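Local coordinates for protein TipC2 (Streptococcus intermedius B196, PDB 6DHX) that probably acts as an immunity protein (antitoxin) that protects the bacterium against an antibacterial toxin exported by the type VII secretion system, at residues A[100-105]-A[141-146]; A[132-135]-A[139-142]. All blocks are in the same frame, centred on the assembly; numbering follows the deposited sequence.

Contact 1: A[100-105]-A[141-146]; sequences PNVRVR and RAYLKK
Between Val102 and Val104, the two strand residues that meet the helix, Arg103 NH2 forms salt bridges to the carboxylates of both Glu95 and Asp131, and NH1 forms a third to Glu126. That charged cluster lies on the far face of the strand: by the alternation of an extended chain, the CB atoms of both valines are directed at segment 141-146. The CA atoms of Val102 and Tyr143 are 8.5 Å apart and those of Val104 and Leu144 8.2 Å. Helix 137-146 thus lies over one face of the mixed, mainly antiparallel sheet, near the start of strand 102-111, and joins it here through apolar groups alone. Val102 places CG1 anti to its backbone N (chi1 179°), and this methyl approaches Tyr143 CD1 at 4.1 Å, oblique to the ring. Two residues further along the strand, and one along the helix, Val104 CG2 reaches Leu144 CD2 at 3.9 Å. The leucine's CB is not aimed straight at the strand; with CD1 extended away from CA (chi2 178°), CD2 is the branch that closes the distance. Both pairs cross at about a right angle. Leu125 touches both Val102 and Tyr143, and Ile149 and Trp195 pack against Leu144.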
# COMPACT_ATOMS: atom_id res chain seq x y z
N PRO A 100 -0.08 -22.89 -4.66
CA PRO A 100 1.02 -23.42 -3.85
C PRO A 100 2.32 -22.72 -4.23
O PRO A 100 2.71 -22.70 -5.39
CB PRO A 100 1.04 -24.91 -4.21
CG PRO A 100 0.50 -24.98 -5.60
CD PRO A 100 -0.48 -23.82 -5.74
N ASN A 101 2.94 -22.08 -3.24
CA ASN A 101 4.20 -21.35 -3.40
C ASN A 101 4.08 -20.12 -4.31
O ASN A 101 5.06 -19.67 -4.88
CB ASN A 101 5.31 -22.27 -3.91
CG ASN A 101 5.50 -23.49 -3.03
OD1 ASN A 101 5.89 -23.37 -1.87
ND2 ASN A 101 5.22 -24.67 -3.58
N VAL A 102 2.89 -19.55 -4.44
CA VAL A 102 2.72 -18.38 -5.32
C VAL A 102 1.82 -17.38 -4.62
O VAL A 102 0.75 -17.75 -4.13
CB VAL A 102 2.13 -18.76 -6.70
CG1 VAL A 102 1.97 -17.49 -7.56
CG2 VAL A 102 3.03 -19.80 -7.43
N ARG A 103 2.25 -16.11 -4.56
CA ARG A 103 1.45 -15.03 -3.98
C ARG A 103 1.29 -13.93 -5.01
O ARG A 103 2.18 -13.68 -5.83
CB ARG A 103 2.09 -14.42 -2.69
CG ARG A 103 2.49 -15.51 -1.63
CD ARG A 103 2.84 -14.82 -0.30
NE ARG A 103 3.85 -13.76 -0.41
CZ ARG A 103 5.17 -14.00 -0.44
NH1 ARG A 103 5.61 -15.25 -0.40
NH2 ARG A 103 6.03 -12.98 -0.53
N VAL A 104 0.14 -13.28 -4.98
CA VAL A 104 -0.05 -12.05 -5.72
C VAL A 104 0.24 -10.88 -4.79
O VAL A 104 -0.00 -10.93 -3.58
CB VAL A 104 -1.48 -11.98 -6.30
CG1 VAL A 104 -2.51 -11.78 -5.15
CG2 VAL A 104 -1.60 -10.90 -7.32
N ARG A 105 0.84 -9.83 -5.34
CA ARG A 105 1.13 -8.62 -4.59
C ARG A 105 0.43 -7.49 -5.30
O ARG A 105 0.69 -7.27 -6.48
CB ARG A 105 2.62 -8.35 -4.54
CG ARG A 105 3.50 -9.56 -4.39
CD ARG A 105 4.96 -9.14 -4.64
NE ARG A 105 5.62 -8.58 -3.45
CZ ARG A 105 5.55 -7.32 -3.02
NH1 ARG A 105 6.23 -6.96 -1.94
NH2 ARG A 105 4.79 -6.43 -3.64
N ARG A 141 0.41 -11.75 -15.78
CA ARG A 141 -0.89 -12.17 -16.29
C ARG A 141 -0.96 -13.69 -16.50
O ARG A 141 -2.03 -14.28 -16.30
CB ARG A 141 -1.24 -11.43 -17.58
CG ARG A 141 -1.46 -9.93 -17.33
CD ARG A 141 -1.82 -9.19 -18.63
NE ARG A 141 -3.18 -9.48 -19.07
CZ ARG A 141 -3.76 -8.91 -20.14
NH1 ARG A 141 -3.12 -8.01 -20.87
NH2 ARG A 141 -5.02 -9.22 -20.43
N ALA A 142 0.14 -14.35 -16.86
CA ALA A 142 0.10 -15.81 -16.99
C ALA A 142 -0.21 -16.48 -15.64
O ALA A 142 -0.97 -17.45 -15.59
CB ALA A 142 1.42 -16.35 -17.57
N TYR A 143 0.41 -15.99 -14.56
CA TYR A 143 0.10 -16.55 -13.25
C TYR A 143 -1.34 -16.28 -12.89
O TYR A 143 -2.02 -17.15 -12.32
CB TYR A 143 1.03 -15.97 -12.17
CG TYR A 143 2.39 -16.57 -12.18
CD1 TYR A 143 2.63 -17.80 -11.56
CD2 TYR A 143 3.44 -15.93 -12.84
CE1 TYR A 143 3.90 -18.38 -11.60
CE2 TYR A 143 4.69 -16.49 -12.89
CZ TYR A 143 4.92 -17.70 -12.27
OH TYR A 143 6.19 -18.23 -12.32
N LEU A 144 -1.82 -15.05 -13.14
CA LEU A 144 -3.20 -14.73 -12.77
C LEU A 144 -4.17 -15.63 -13.52
O LEU A 144 -5.10 -16.20 -12.92
CB LEU A 144 -3.52 -13.26 -13.04
CG LEU A 144 -2.65 -12.28 -12.25
CD1 LEU A 144 -3.04 -10.87 -12.65
CD2 LEU A 144 -2.86 -12.46 -10.72
N LYS A 145 -3.94 -15.79 -14.83
CA LYS A 145 -4.79 -16.68 -15.64
C LYS A 145 -4.74 -18.12 -15.13
O LYS A 145 -5.78 -18.79 -15.06
CB LYS A 145 -4.38 -16.60 -17.11
CG LYS A 145 -5.23 -17.51 -18.04
CD LYS A 145 -4.62 -17.48 -19.46
CE LYS A 145 -5.32 -18.44 -20.41
NZ LYS A 145 -4.43 -18.71 -21.58
N LYS A 146 -3.56 -18.60 -14.77
CA LYS A 146 -3.46 -19.98 -14.28
C LYS A 146 -4.33 -20.19 -13.05
O LYS A 146 -5.06 -21.18 -12.95
CB LYS A 146 -2.01 -20.33 -13.99
CG LYS A 146 -1.81 -21.66 -13.37
CD LYS A 146 -0.34 -21.99 -13.31
CE LYS A 146 -0.17 -23.45 -12.87
NZ LYS A 146 1.17 -23.63 -12.26

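Contact 2: A[132-135]-A[139-142]; sequences KYIE and QVRA
The backbones of Glu135 and Val140 come closest here, CA to CA 6.2 Å, where the chain leaves its extended path at Glu135 (psi -17°) and enters helix 137-146 two residues later. No hydrogen bond crosses between the two segments, so the evidence for the contact lies in its van der Waals distances. Ile134, whose CB is directed at the helix, contributes the largest share of the buried surface and offers two branches. Its CG2, set anti to the backbone N, presses on Gln139 CB at 3.5 Å, a close approach for two carbons. The other branch, fully extended through chi2 (-174°), brings CD1 to the oxygen end of the amide, 4.1 Å from Gln139 OE1. Gln139 turns its own CB toward the strand, and its chain is bent at chi2; the two side chains meet at a slant.

Val140 makes its contact through one methyl. CG2 lies 3.6 Å from Ile134 O and 3.8 Å from Glu135 O, so it packs against the main chain at the strand's exit, whereas its separation from Ile134 CG2 is a looser 4.4 Å. Glu135 takes part with its backbone, since its CB is directed away from the helix. A weak hydrogen bond from Gln139 N to Asp136 OD1 spans the intervening turn. On the sheet side, Ile134 also packs on Ile123 and Leu125 of strand 116-127, to which strand 130-134 pairs antiparallel. Together these features describe a tight strand-to-helix connection, in which the last strand residue of a beta hairpin packs against the first turn of the helix that follows it.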
# COMPACT_ATOMS: atom_id res chain seq x y z
N LYS A 132 11.20 -15.18 -5.02
CA LYS A 132 11.60 -14.56 -6.28
C LYS A 132 10.45 -13.68 -6.75
O LYS A 132 9.31 -14.13 -6.80
CB LYS A 132 11.94 -15.62 -7.33
N TYR A 133 10.76 -12.44 -7.11
CA TYR A 133 9.72 -11.48 -7.46
C TYR A 133 9.57 -11.31 -8.97
O TYR A 133 10.56 -11.22 -9.70
CB TYR A 133 10.00 -10.15 -6.78
CG TYR A 133 9.61 -10.24 -5.32
CD1 TYR A 133 8.28 -10.42 -4.96
CD2 TYR A 133 10.56 -10.23 -4.31
CE1 TYR A 133 7.91 -10.52 -3.62
CE2 TYR A 133 10.19 -10.33 -2.98
CZ TYR A 133 8.86 -10.48 -2.65
OH TYR A 133 8.48 -10.58 -1.32
N ILE A 134 8.33 -11.29 -9.43
CA ILE A 134 8.01 -11.22 -10.86
C ILE A 134 7.09 -10.04 -11.09
O ILE A 134 6.04 -9.92 -10.45
CB ILE A 134 7.37 -12.52 -11.36
CG1 ILE A 134 8.34 -13.68 -11.10
CG2 ILE A 134 6.98 -12.42 -12.83
CD1 ILE A 134 7.87 -15.00 -11.68
N GLU A 135 7.51 -9.13 -11.99
CA GLU A 135 6.76 -7.92 -12.30
C GLU A 135 6.46 -7.74 -13.78
O GLU A 135 5.57 -6.96 -14.11
CB GLU A 135 7.50 -6.65 -11.80
CG GLU A 135 8.93 -6.88 -11.39
CD GLU A 135 9.14 -6.67 -9.88
OE1 GLU A 135 10.22 -6.17 -9.49
OE2 GLU A 135 8.23 -7.00 -9.09
N GLN A 139 4.32 -12.13 -17.73
CA GLN A 139 4.49 -13.20 -16.75
C GLN A 139 3.43 -13.09 -15.67
O GLN A 139 2.81 -14.10 -15.30
CB GLN A 139 5.90 -13.11 -16.14
CG GLN A 139 7.03 -13.62 -17.09
CD GLN A 139 7.33 -15.09 -16.88
OE1 GLN A 139 7.37 -15.55 -15.72
NE2 GLN A 139 7.54 -15.83 -17.96
N VAL A 140 3.19 -11.88 -15.17
CA VAL A 140 2.19 -11.71 -14.11
C VAL A 140 0.83 -12.20 -14.59
O VAL A 140 0.15 -12.98 -13.91
CB VAL A 140 2.11 -10.24 -13.66
CG1 VAL A 140 0.87 -10.04 -12.71
CG2 VAL A 140 3.40 -9.83 -12.90
N ARG A 141 0.41 -11.75 -15.78
CA ARG A 141 -0.89 -12.17 -16.29
C ARG A 141 -0.96 -13.69 -16.50
O ARG A 141 -2.03 -14.28 -16.30
CB ARG A 141 -1.24 -11.43 -17.58
CG ARG A 141 -1.46 -9.93 -17.33
CD ARG A 141 -1.82 -9.19 -18.63
NE ARG A 141 -3.18 -9.48 -19.07
CZ ARG A 141 -3.76 -8.91 -20.14
NH1 ARG A 141 -3.12 -8.01 -20.87
NH2 ARG A 141 -5.02 -9.22 -20.43
N ALA A 142 0.14 -14.35 -16.86
CA ALA A 142 0.10 -15.81 -16.99
C ALA A 142 -0.21 -16.48 -15.64
O ALA A 142 -0.97 -17.45 -15.59
CB ALA A 142 1.42 -16.35 -17.57

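The centres of contacts 1 and 2 are about 7 Å apart, and both use helix 137-146 and the same sheet. In chain order, 100-105 comes first, then 132-135, and the helical segments 139-142 and 141-146 follow, sharing Arg141 and Ala142. Contact 2 is therefore local, with three residues between its segments, whereas contact 1 spans 35 residues that are mostly strand. Tyr143 OH packs 3.7 Å from Ile134 CD1, so the two contacts touch directly. The short helix thus packs on the sheet through both its first turn and its later part, at one end of the fold, some 18 to 19 Å from the chain's centre.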